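Local coordinates for protein Cyp101j2 (Sphingobium yanoikuyae, PDB 5KYO) that probably catalyses the haem-dependent hydroxylation of the monoterpene 1,8-cineole, as a bacterial cytochrome P450 monooxygenase, at residues E93-D98 against S319-L324; E162-K167 against R394-R399; L196-H201 against R223-P228. One frame throughout, in Å; residues are numbered along the deposited sequence.

This cytochrome P450 illustrates how a mostly helical fold is joined by contacts between distant parts of its chain. From the N terminus, 93-98 is the first segment met, and its partner 319-324 comes 221 residues later; contact 1 closes there, tying helix 89-97 to the sheet beside the haem propionate. Segment 162-167 falls within that loop but pairs with 394-399 beyond it, so contacts 1 and 2 cross; contact 2 joins helices 149-164 and 382-399. Contact 3, between 196-201 and 223-228, is a short hairpin of helices lying within both larger loops. The three sites do not touch, and contacts 1 and 2 sit on opposite sides of the chain's centre.

Contact 1 of 3, residues E93-D98 against S319-L324; sequences ETVMSD and SAREVL. With HEM (protoporphyrin IX containing Fe), chain G.
Met-96 O, a backbone carbonyl oxygen in the last turn of helix 89-97, is gripped by Arg-321 NH2 at 3.1 Å and by water 2 as well. The arrangement belongs to the haem-propionate site of the cytochrome P450 fold, where an arginine on strand 318-323 reaches between helix B and the porphyrin. Its NH2 meets Met-96 O in the carbonyl plane, on a lone pair, though the bond is bent to 141° and the oxygen is tilted from the guanidinium plane. The same nitrogen gives a much straighter bond, 173°, from Arg-321 NH2 to the propionate oxygen O1A of the haem, 2.9 Å away at the guanidinium edge. The side chain folds back on its own strand through a bend at chi2 (-77°), and this brings Arg-321 NH1 to Ser-319 OG at 3.0 Å and to Ala-320 O at 2.7 Å. Thus both terminal nitrogens hold two acceptors each, which fixes the rotation of the buried group. Asn-104, His-130 and His-377 also bond the haem. A leucine in place of Arg-321 has no guanidinium to offer, and would probably leave haem O1A without its charged mate, Ser-319 OG without this donor, and the propionate freer to turn. Nearer the backbone the contact is apolar: Val-95 and the arginine stem slide past each other in opposite directions, with Val-95 CG1 lying 3.8 Å from Arg-321 CG. Water 1 bridges the two segments, accepting from Arg-321 NE at 2.8 Å and bonding Val-95 O at 2.7 Å.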
loop_
_atom_site.group_PDB
_atom_site.type_symbol
_atom_site.label_atom_id
_atom_site.label_comp_id
_atom_site.label_asym_id
_atom_site.label_seq_id
_atom_site.Cartn_x
_atom_site.Cartn_y
_atom_site.Cartn_z
ATOM N N GLU A 93 -0.855 -9.235 13.442
ATOM C CA GLU A 93 0.451 -9.674 12.947
ATOM C C GLU A 93 0.543 -11.185 12.828
ATOM O O GLU A 93 1.270 -11.706 11.972
ATOM C CB GLU A 93 1.580 -9.164 13.840
ATOM C CG GLU A 93 1.786 -7.651 13.765
ATOM C CD GLU A 93 3.063 -7.195 14.447
ATOM O OE1 GLU A 93 3.494 -7.856 15.418
ATOM O OE2 GLU A 93 3.647 -6.183 14.004
ATOM N N THR A 94 -0.181 -11.881 13.701
ATOM C CA THR A 94 -0.269 -13.340 13.647
ATOM C C THR A 94 -0.996 -13.805 12.388
ATOM O O THR A 94 -0.490 -14.646 11.663
ATOM C CB THR A 94 -0.990 -13.913 14.892
ATOM O OG1 THR A 94 -0.146 -13.778 16.044
ATOM C CG2 THR A 94 -1.327 -15.387 14.689
ATOM N N VAL A 95 -2.181 -13.259 12.126
ATOM C CA VAL A 95 -2.908 -13.612 10.904
ATOM C C VAL A 95 -2.072 -13.228 9.694
ATOM O O VAL A 95 -1.977 -13.988 8.716
ATOM C CB VAL A 95 -4.294 -12.927 10.834
ATOM C CG1 VAL A 95 -4.996 -13.258 9.523
ATOM C CG2 VAL A 95 -5.148 -13.376 11.995
ATOM N N MET A 96 -1.429 -12.063 9.781
ATOM C CA MET A 96 -0.586 -11.578 8.694
ATOM C C MET A 96 0.541 -12.538 8.323
ATOM O O MET A 96 0.856 -12.708 7.144
ATOM C CB MET A 96 0.026 -10.240 9.069
ATOM C CG MET A 96 -0.272 -9.148 8.108
ATOM S SD MET A 96 0.298 -7.623 8.850
ATOM C CE MET A 96 -1.042 -7.259 9.983
ATOM N N SER A 97 1.145 -13.151 9.339
ATOM C CA SER A 97 2.388 -13.895 9.167
ATOM C C SER A 97 2.253 -15.419 9.225
ATOM O O SER A 97 3.086 -16.118 8.667
ATOM C CB SER A 97 3.402 -13.452 10.227
ATOM O OG SER A 97 2.868 -13.601 11.533
ATOM N N ASP A 98 1.225 -15.929 9.906
ATOM C CA ASP A 98 1.103 -17.373 10.138
ATOM C C ASP A 98 0.458 -18.100 8.954
ATOM O O ASP A 98 -0.715 -18.482 9.005
ATOM C CB ASP A 98 0.302 -17.637 11.413
ATOM C CG ASP A 98 0.249 -19.114 11.784
ATOM O OD1 ASP A 98 0.920 -19.937 11.119
ATOM O OD2 ASP A 98 -0.467 -19.445 12.754
ATOM N N SER A 319 -5.024 -5.996 4.395
ATOM C CA SER A 319 -4.985 -7.231 3.636
ATOM C C SER A 319 -5.744 -8.280 4.445
ATOM O O SER A 319 -5.994 -8.082 5.644
ATOM C CB SER A 319 -3.527 -7.637 3.359
ATOM O OG SER A 319 -3.429 -8.882 2.714
ATOM N N ALA A 320 -6.135 -9.372 3.799
ATOM C CA ALA A 320 -6.894 -10.417 4.479
ATOM C C ALA A 320 -6.239 -11.765 4.233
ATOM O O ALA A 320 -5.246 -11.843 3.513
ATOM C CB ALA A 320 -8.335 -10.419 4.013
ATOM N N ARG A 321 -6.782 -12.813 4.852
ATOM C CA ARG A 321 -6.279 -14.176 4.680
ATOM C C ARG A 321 -7.439 -15.186 4.641
ATOM O O ARG A 321 -8.493 -14.965 5.234
ATOM C CB ARG A 321 -5.307 -14.552 5.806
ATOM C CG ARG A 321 -4.013 -13.726 5.878
ATOM C CD ARG A 321 -3.007 -14.131 4.822
ATOM N NE ARG A 321 -1.775 -13.355 4.933
ATOM C CZ ARG A 321 -1.614 -12.133 4.428
ATOM N NH1 ARG A 321 -2.605 -11.546 3.771
ATOM N NH2 ARG A 321 -0.463 -11.502 4.572
ATOM N N GLU A 322 -7.241 -16.283 3.919
ATOM C CA GLU A 322 -8.243 -17.338 3.860
ATOM C C GLU A 322 -7.914 -18.466 4.825
ATOM O O GLU A 322 -6.783 -18.912 4.928
ATOM C CB GLU A 322 -8.359 -17.895 2.434
ATOM C CG GLU A 322 -9.337 -19.045 2.302
ATOM C CD GLU A 322 -9.546 -19.479 0.863
ATOM O OE1 GLU A 322 -8.905 -18.903 -0.036
ATOM O OE2 GLU A 322 -10.365 -20.391 0.634
ATOM N N VAL A 323 -8.927 -18.945 5.525
ATOM C CA VAL A 323 -8.761 -20.117 6.359
ATOM C C VAL A 323 -8.916 -21.362 5.486
ATOM O O VAL A 323 -9.902 -21.493 4.756
ATOM C CB VAL A 323 -9.773 -20.117 7.494
ATOM C CG1 VAL A 323 -9.655 -21.374 8.307
ATOM C CG2 VAL A 323 -9.556 -18.887 8.391
ATOM N N LEU A 324 -7.933 -22.255 5.526
ATOM C CA LEU A 324 -7.978 -23.430 4.668
ATOM C C LEU A 324 -8.571 -24.643 5.390
ATOM O O LEU A 324 -9.170 -25.512 4.756
ATOM C CB LEU A 324 -6.581 -23.763 4.135
ATOM C CG LEU A 324 -5.760 -22.615 3.541
ATOM C CD1 LEU A 324 -4.497 -23.165 2.898
ATOM C CD2 LEU A 324 -6.582 -21.808 2.545
HETATM C CHA HEM G . 3.247 -6.201 -0.425
HETATM C CHB HEM G . 2.280 -1.934 1.683
HETATM C CHC HEM G . 4.899 0.321 -1.774
HETATM C CHD HEM G . 5.015 -3.783 -4.311
HETATM C C1A HEM G . 2.804 -5.283 0.496
HETATM C C2A HEM G . 2.120 -5.557 1.754
HETATM C C3A HEM G . 1.840 -4.364 2.325
HETATM C C4A HEM G . 2.348 -3.305 1.466
HETATM C CMA HEM G . 1.134 -4.157 3.688
HETATM C CAA HEM G . 1.759 -6.943 2.363
HETATM C CBA HEM G . 0.486 -7.532 1.763
HETATM C CGA HEM G . 0.122 -8.819 2.465
HETATM O O1A HEM G . -0.139 -8.792 3.701
HETATM O O2A HEM G . 0.076 -9.885 1.796
HETATM C C1B HEM G . 2.955 -0.961 0.954
HETATM C C2B HEM G . 3.091 0.449 1.312
HETATM C C3B HEM G . 3.806 1.064 0.348
HETATM C C4B HEM G . 4.148 0.071 -0.641
HETATM C CMB HEM G . 2.508 1.124 2.580
HETATM C CAB HEM G . 4.258 2.548 0.213
HETATM C CBB HEM G . 4.101 3.506 1.130
HETATM C C1C HEM G . 5.189 -0.603 -2.745
HETATM C C2C HEM G . 6.011 -0.375 -3.918
HETATM C C3C HEM G . 6.029 -1.514 -4.626
HETATM C C4C HEM G . 5.238 -2.495 -3.907
HETATM C CMC HEM G . 6.680 0.980 -4.231
HETATM C CAC HEM G . 6.733 -1.861 -5.949
HETATM C CBC HEM G . 7.622 -1.091 -6.580
HETATM C C1D HEM G . 4.523 -4.806 -3.534
HETATM C C2D HEM G . 4.349 -6.184 -3.964
HETATM C C3D HEM G . 3.823 -6.909 -2.747
HETATM C C4D HEM G . 3.701 -5.930 -1.699
HETATM C CMD HEM G . 4.634 -6.881 -5.323
HETATM C CAD HEM G . 3.464 -8.410 -2.682
HETATM C CBD HEM G . 4.530 -9.198 -1.919
HETATM C CGD HEM G . 4.119 -10.659 -1.890
HETATM O O1D HEM G . 4.943 -11.550 -2.216
HETATM O O2D HEM G . 2.934 -10.920 -1.554
HETATM N NA HEM G . 2.926 -3.900 0.364
HETATM N NB HEM G . 3.613 -1.138 -0.246
HETATM N NC HEM G . 4.744 -1.905 -2.762
HETATM N ND HEM G . 4.121 -4.704 -2.209
HETATM FE FE HEM G . 3.994 -2.948 -1.123
HETATM O O HOH W 1 -0.618 -15.218 6.694
HETATM O O HOH W 2 1.199 -14.894 5.456
#

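Contact 2 of 3, residues E162-K167 against R394-R399; sequences EGFRPK and REWFAR
A surface salt bridge between Glu-162 and Arg-399 joins helices 149-164 and 382-399. Glu-162, bent at chi2, brings OE2 to within 3.0 Å of Arg-399 NE; the oxygen sits at the guanidinium edge, but the side chains cross at about a right angle and the hydrogen bond within the ion pair is weak. A second link runs the other way. Arg-165 sends an extended chain across to the other helix, and its NE donates to the backbone oxygen Arg-399 O at 2.9 Å in a nearly straight bond (164°). That oxygen lies in the plane of the Arg-165 guanidinium, whereas the donor stands above the carbonyl plane; Arg-165 NH2 adds a weak bond to the same acceptor. These are the D and L helices of the P450 fold, two members of its conserved four-helix bundle. On the bundle side the contact turns aromatic. Phe-164 holds CG between its backbone N and carbonyl carbon (chi1 47°), the crowded position, and from there the ring reaches the six-membered ring of Trp-396. Trp-396 CZ3 lies at the edge of the Phe-164 ring, 3.9 Å from Phe-164 CZ, and the two rings meet obliquely, their planes at 44°. Phe-172, Phe-176, Phe-283 and Phe-403 also surround the indole, Phe-176 and Phe-403 edge-to-face.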
loop_
_atom_site.group_PDB
_atom_site.type_symbol
_atom_site.label_atom_id
_atom_site.label_comp_id
_atom_site.label_asym_id
_atom_site.label_seq_id
_atom_site.Cartn_x
_atom_site.Cartn_y
_atom_site.Cartn_z
ATOM N N GLU A 162 8.001 22.542 -10.082
ATOM C CA GLU A 162 8.246 23.822 -10.734
ATOM C C GLU A 162 7.065 24.192 -11.622
ATOM O O GLU A 162 6.781 25.378 -11.837
ATOM C CB GLU A 162 9.547 23.795 -11.528
ATOM C CG GLU A 162 10.756 23.751 -10.641
ATOM C CD GLU A 162 10.890 24.991 -9.768
ATOM O OE1 GLU A 162 10.379 26.069 -10.147
ATOM O OE2 GLU A 162 11.523 24.885 -8.702
ATOM N N GLY A 163 6.360 23.164 -12.090
ATOM C CA GLY A 163 5.166 23.325 -12.899
ATOM C C GLY A 163 4.086 24.155 -12.228
ATOM O O GLY A 163 3.610 25.128 -12.806
ATOM N N PHE A 164 3.698 23.795 -11.004
ATOM C CA PHE A 164 2.592 24.493 -10.366
ATOM C C PHE A 164 2.995 25.524 -9.314
ATOM O O PHE A 164 2.135 26.214 -8.785
ATOM C CB PHE A 164 1.586 23.497 -9.747
ATOM C CG PHE A 164 2.200 22.373 -8.923
ATOM C CD1 PHE A 164 2.816 22.623 -7.705
ATOM C CD2 PHE A 164 2.086 21.057 -9.346
ATOM C CE1 PHE A 164 3.351 21.580 -6.942
ATOM C CE2 PHE A 164 2.614 20.011 -8.596
ATOM C CZ PHE A 164 3.248 20.269 -7.398
ATOM N N ARG A 165 4.284 25.603 -9.000
ATOM C CA ARG A 165 4.768 26.543 -7.985
ATOM C C ARG A 165 4.284 27.987 -8.210
ATOM O O ARG A 165 3.834 28.639 -7.251
ATOM C CB ARG A 165 6.311 26.496 -7.913
ATOM C CG ARG A 165 6.919 27.361 -6.783
ATOM C CD ARG A 165 8.450 27.277 -6.799
ATOM N NE ARG A 165 9.076 27.940 -5.644
ATOM C CZ ARG A 165 9.416 29.225 -5.612
ATOM N NH1 ARG A 165 9.171 30.008 -6.662
ATOM N NH2 ARG A 165 9.971 29.738 -4.515
ATOM N N PRO A 166 4.352 28.493 -9.457
ATOM C CA PRO A 166 3.945 29.896 -9.612
ATOM C C PRO A 166 2.451 30.127 -9.460
ATOM O O PRO A 166 2.049 31.283 -9.381
ATOM C CB PRO A 166 4.401 30.255 -11.034
ATOM C CG PRO A 166 4.638 28.970 -11.731
ATOM C CD PRO A 166 5.005 27.963 -10.676
ATOM N N LYS A 167 1.660 29.057 -9.410
ATOM C CA LYS A 167 0.203 29.171 -9.262
ATOM C C LYS A 167 -0.226 29.405 -7.830
ATOM O O LYS A 167 -1.339 29.863 -7.596
ATOM C CB LYS A 167 -0.491 27.913 -9.788
ATOM C CG LYS A 167 -0.263 27.659 -11.261
ATOM C CD LYS A 167 -0.888 26.326 -11.685
ATOM C CE LYS A 167 -0.558 25.995 -13.120
ATOM N NZ LYS A 167 -1.128 24.684 -13.548
ATOM N N ARG A 394 12.446 16.218 0.327
ATOM C CA ARG A 394 13.593 17.111 0.159
ATOM C C ARG A 394 13.342 18.152 -0.922
ATOM O O ARG A 394 13.584 19.337 -0.712
ATOM C CB ARG A 394 14.864 16.324 -0.168
ATOM C CG ARG A 394 15.400 15.520 1.004
ATOM C CD ARG A 394 16.750 14.885 0.702
ATOM N NE ARG A 394 17.132 13.898 1.709
ATOM C CZ ARG A 394 18.340 13.350 1.798
ATOM N NH1 ARG A 394 19.293 13.702 0.948
ATOM N NH2 ARG A 394 18.599 12.459 2.749
ATOM N N GLU A 395 12.881 17.718 -2.090
ATOM C CA GLU A 395 12.606 18.682 -3.161
ATOM C C GLU A 395 11.405 19.588 -2.891
ATOM O O GLU A 395 11.396 20.724 -3.347
ATOM C CB GLU A 395 12.402 17.966 -4.495
ATOM C CG GLU A 395 13.604 17.142 -4.911
ATOM C CD GLU A 395 14.873 17.975 -5.090
ATOM O OE1 GLU A 395 14.772 19.195 -5.335
ATOM O OE2 GLU A 395 15.973 17.404 -4.997
ATOM N N TRP A 396 10.380 19.093 -2.195
ATOM C CA TRP A 396 9.245 19.936 -1.897
ATOM C C TRP A 396 9.724 21.048 -0.958
ATOM O O TRP A 396 9.514 22.234 -1.227
ATOM C CB TRP A 396 8.067 19.146 -1.269
ATOM C CG TRP A 396 6.822 20.004 -1.148
ATOM C CD1 TRP A 396 6.585 20.979 -0.219
ATOM C CD2 TRP A 396 5.667 19.976 -1.995
ATOM N NE1 TRP A 396 5.367 21.559 -0.440
ATOM C CE2 TRP A 396 4.784 20.971 -1.532
ATOM C CE3 TRP A 396 5.303 19.221 -3.114
ATOM C CZ2 TRP A 396 3.550 21.210 -2.127
ATOM C CZ3 TRP A 396 4.070 19.468 -3.705
ATOM C CH2 TRP A 396 3.212 20.449 -3.209
ATOM N N PHE A 397 10.400 20.674 0.126
ATOM C CA PHE A 397 10.763 21.678 1.130
ATOM C C PHE A 397 11.830 22.659 0.626
ATOM O O PHE A 397 11.918 23.776 1.121
ATOM C CB PHE A 397 11.217 21.010 2.428
ATOM C CG PHE A 397 10.069 20.679 3.344
ATOM C CD1 PHE A 397 9.456 21.674 4.087
ATOM C CD2 PHE A 397 9.564 19.393 3.397
ATOM C CE1 PHE A 397 8.388 21.375 4.917
ATOM C CE2 PHE A 397 8.487 19.085 4.210
ATOM C CZ PHE A 397 7.896 20.064 4.966
ATOM N N ALA A 398 12.611 22.268 -0.377
ATOM C CA ALA A 398 13.559 23.211 -0.964
ATOM C C ALA A 398 12.840 24.350 -1.691
ATOM O O ALA A 398 13.357 25.479 -1.739
ATOM C CB ALA A 398 14.512 22.512 -1.925
ATOM N N ARG A 399 11.670 24.045 -2.252
ATOM C CA ARG A 399 10.964 24.928 -3.177
ATOM C C ARG A 399 9.696 25.595 -2.632
ATOM O O ARG A 399 9.401 26.730 -2.988
ATOM C CB ARG A 399 10.593 24.152 -4.460
ATOM C CG ARG A 399 11.824 23.640 -5.223
ATOM C CD ARG A 399 11.527 22.690 -6.392
ATOM N NE ARG A 399 12.743 22.582 -7.221
ATOM C CZ ARG A 399 13.765 21.810 -6.890
ATOM N NH1 ARG A 399 13.675 21.084 -5.785
ATOM N NH2 ARG A 399 14.873 21.762 -7.637
#

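Contact 3 of 3, residues L196-H201 against R223-P228; sequences LPKLKH and REYLRP
The ring of Tyr-225 is touched by two neighbouring side chains of helix 196-206, one cationic and one apolar, both coming from the same side of the ring plane. Leu-199 crosses it at about a right angle and brings both methyls to the CD2/CE2 edge and the hydroxyl: Leu-199 CD2 lies 3.8 Å from Tyr-225 CE2, and Leu-199 CD1 equally far from Tyr-225 OH. Lys-198 comes in by CB and the CD1 edge. Its chain stays extended until a final bend at chi4 (-53°) turns the ammonium group toward the base of the ring. There, in an oblique approach, Lys-198 NZ is 3.4 Å from Tyr-225 CD1. Tyr-225 reaches across with its CG anti to the backbone N (chi1 175°), and its OH is hydrogen-bonded to the carboxylate oxygen OD2 of Asp-195, just ahead of the opposing helix. Further out, Met-186 and Leu-191 pack against Leu-199, and Leu-191 also touches the tyrosine. Behind helix 215-235, Arg-223 and Arg-227 both form salt bridges with Glu-261 of helix 257-270, while Leu-226 rests on Cys-264. The pair joined here is the F and G helices of the cytochrome P450 fold, which in this family form the lid over the substrate pocket.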
loop_
_atom_site.group_PDB
_atom_site.type_symbol
_atom_site.label_atom_id
_atom_site.label_comp_id
_atom_site.label_asym_id
_atom_site.label_seq_id
_atom_site.Cartn_x
_atom_site.Cartn_y
_atom_site.Cartn_z
ATOM N N LEU A 196 3.203 5.983 -21.247
ATOM C CA LEU A 196 2.648 6.312 -19.929
ATOM C C LEU A 196 1.111 6.370 -19.879
ATOM O O LEU A 196 0.525 5.785 -18.976
ATOM C CB LEU A 196 3.227 7.631 -19.430
ATOM C CG LEU A 196 2.651 8.173 -18.112
ATOM C CD1 LEU A 196 3.017 7.245 -16.945
ATOM C CD2 LEU A 196 3.236 9.530 -17.954
ATOM N N PRO A 197 0.451 7.084 -20.820
ATOM C CA PRO A 197 -1.015 7.128 -20.724
ATOM C C PRO A 197 -1.649 5.749 -20.853
ATOM O O PRO A 197 -2.589 5.430 -20.142
ATOM C CB PRO A 197 -1.426 8.010 -21.913
ATOM C CG PRO A 197 -0.249 8.819 -22.205
ATOM C CD PRO A 197 0.939 7.954 -21.908
ATOM N N LYS A 198 -1.124 4.937 -21.764
ATOM C CA LYS A 198 -1.657 3.598 -21.933
ATOM C C LYS A 198 -1.512 2.806 -20.628
ATOM O O LYS A 198 -2.475 2.177 -20.161
ATOM C CB LYS A 198 -0.949 2.886 -23.093
ATOM C CG LYS A 198 -1.688 1.658 -23.550
ATOM C CD LYS A 198 -0.966 0.962 -24.676
ATOM C CE LYS A 198 -1.271 -0.498 -24.617
ATOM N NZ LYS A 198 -0.971 -1.008 -23.254
ATOM N N LEU A 199 -0.325 2.869 -20.021
ATOM C CA LEU A 199 -0.073 2.127 -18.788
ATOM C C LEU A 199 -0.856 2.672 -17.594
ATOM O O LEU A 199 -1.312 1.905 -16.767
ATOM C CB LEU A 199 1.412 2.117 -18.462
ATOM C CG LEU A 199 2.206 1.148 -19.330
ATOM C CD1 LEU A 199 3.696 1.334 -19.116
ATOM C CD2 LEU A 199 1.775 -0.289 -19.027
ATOM N N LYS A 200 -0.967 3.989 -17.488
ATOM C CA LYS A 200 -1.777 4.587 -16.429
ATOM C C LYS A 200 -3.232 4.139 -16.526
ATOM O O LYS A 200 -3.850 3.810 -15.514
ATOM C CB LYS A 200 -1.708 6.112 -16.473
ATOM C CG LYS A 200 -2.517 6.779 -15.369
ATOM C CD LYS A 200 -2.613 8.280 -15.572
ATOM C CE LYS A 200 -3.363 8.934 -14.424
ATOM N NZ LYS A 200 -4.636 8.222 -14.144
ATOM N N HIS A 201 -3.769 4.126 -17.744
ATOM C CA HIS A 201 -5.144 3.714 -17.993
ATOM C C HIS A 201 -5.377 2.259 -17.599
ATOM O O HIS A 201 -6.376 1.952 -16.949
ATOM C CB HIS A 201 -5.508 3.921 -19.469
ATOM C CG HIS A 201 -6.879 3.445 -19.830
ATOM N ND1 HIS A 201 -8.004 3.807 -19.121
ATOM C CD2 HIS A 201 -7.307 2.636 -20.826
ATOM C CE1 HIS A 201 -9.065 3.237 -19.662
ATOM N NE2 HIS A 201 -8.669 2.523 -20.699
ATOM N N ARG A 223 -1.092 -8.200 -20.724
ATOM C CA ARG A 223 -0.220 -9.216 -21.301
ATOM C C ARG A 223 0.129 -8.922 -22.752
ATOM O O ARG A 223 1.258 -9.162 -23.165
ATOM C CB ARG A 223 -0.855 -10.593 -21.188
ATOM C CG ARG A 223 -1.024 -11.047 -19.775
ATOM C CD ARG A 223 -1.538 -12.456 -19.752
ATOM N NE ARG A 223 -2.039 -12.854 -18.451
ATOM C CZ ARG A 223 -1.282 -13.172 -17.406
ATOM N NH1 ARG A 223 0.043 -13.128 -17.502
ATOM N NH2 ARG A 223 -1.863 -13.525 -16.259
ATOM N N GLU A 224 -0.828 -8.403 -23.519
ATOM C CA GLU A 224 -0.587 -8.060 -24.918
ATOM C C GLU A 224 0.456 -6.950 -25.040
ATOM O O GLU A 224 1.210 -6.871 -26.027
ATOM C CB GLU A 224 -1.900 -7.650 -25.586
ATOM C CG GLU A 224 -2.803 -8.838 -25.875
ATOM C CD GLU A 224 -4.162 -8.424 -26.402
ATOM O OE1 GLU A 224 -4.530 -7.241 -26.260
ATOM O OE2 GLU A 224 -4.860 -9.287 -26.963
ATOM N N TYR A 225 0.512 -6.103 -24.024
ATOM C CA TYR A 225 1.509 -5.040 -23.976
ATOM C C TYR A 225 2.883 -5.550 -23.511
ATOM O O TYR A 225 3.911 -5.199 -24.088
ATOM C CB TYR A 225 1.028 -3.900 -23.057
ATOM C CG TYR A 225 2.087 -2.833 -22.898
ATOM C CD1 TYR A 225 2.228 -1.822 -23.833
ATOM C CD2 TYR A 225 2.962 -2.854 -21.815
ATOM C CE1 TYR A 225 3.226 -0.861 -23.702
ATOM C CE2 TYR A 225 3.945 -1.907 -21.676
ATOM C CZ TYR A 225 4.080 -0.914 -22.623
ATOM O OH TYR A 225 5.061 0.045 -22.467
ATOM N N LEU A 226 2.885 -6.405 -22.489
ATOM C CA LEU A 226 4.115 -6.826 -21.816
ATOM C C LEU A 226 4.842 -7.986 -22.476
ATOM O O LEU A 226 6.072 -8.071 -22.399
ATOM C CB LEU A 226 3.822 -7.220 -20.369
ATOM C CG LEU A 226 3.410 -6.125 -19.372
ATOM C CD1 LEU A 226 3.018 -6.781 -18.066
ATOM C CD2 LEU A 226 4.532 -5.093 -19.162
ATOM N N ARG A 227 4.096 -8.900 -23.087
ATOM C CA ARG A 227 4.730 -10.082 -23.640
ATOM C C ARG A 227 5.747 -9.756 -24.751
ATOM O O ARG A 227 6.821 -10.351 -24.768
ATOM C CB ARG A 227 3.680 -11.068 -24.150
ATOM C CG ARG A 227 4.288 -12.441 -24.414
ATOM C CD ARG A 227 3.234 -13.504 -24.564
ATOM N NE ARG A 227 2.520 -13.737 -23.311
ATOM C CZ ARG A 227 1.372 -14.394 -23.226
ATOM N NH1 ARG A 227 0.809 -14.885 -24.327
ATOM N NH2 ARG A 227 0.791 -14.561 -22.044
ATOM N N PRO A 228 5.430 -8.825 -25.681
ATOM C CA PRO A 228 6.473 -8.557 -26.675
ATOM C C PRO A 228 7.736 -7.982 -26.059
ATOM O O PRO A 228 8.821 -8.224 -26.581
ATOM C CB PRO A 228 5.827 -7.531 -27.615
ATOM C CG PRO A 228 4.365 -7.702 -27.417
ATOM C CD PRO A 228 4.197 -8.077 -25.980
#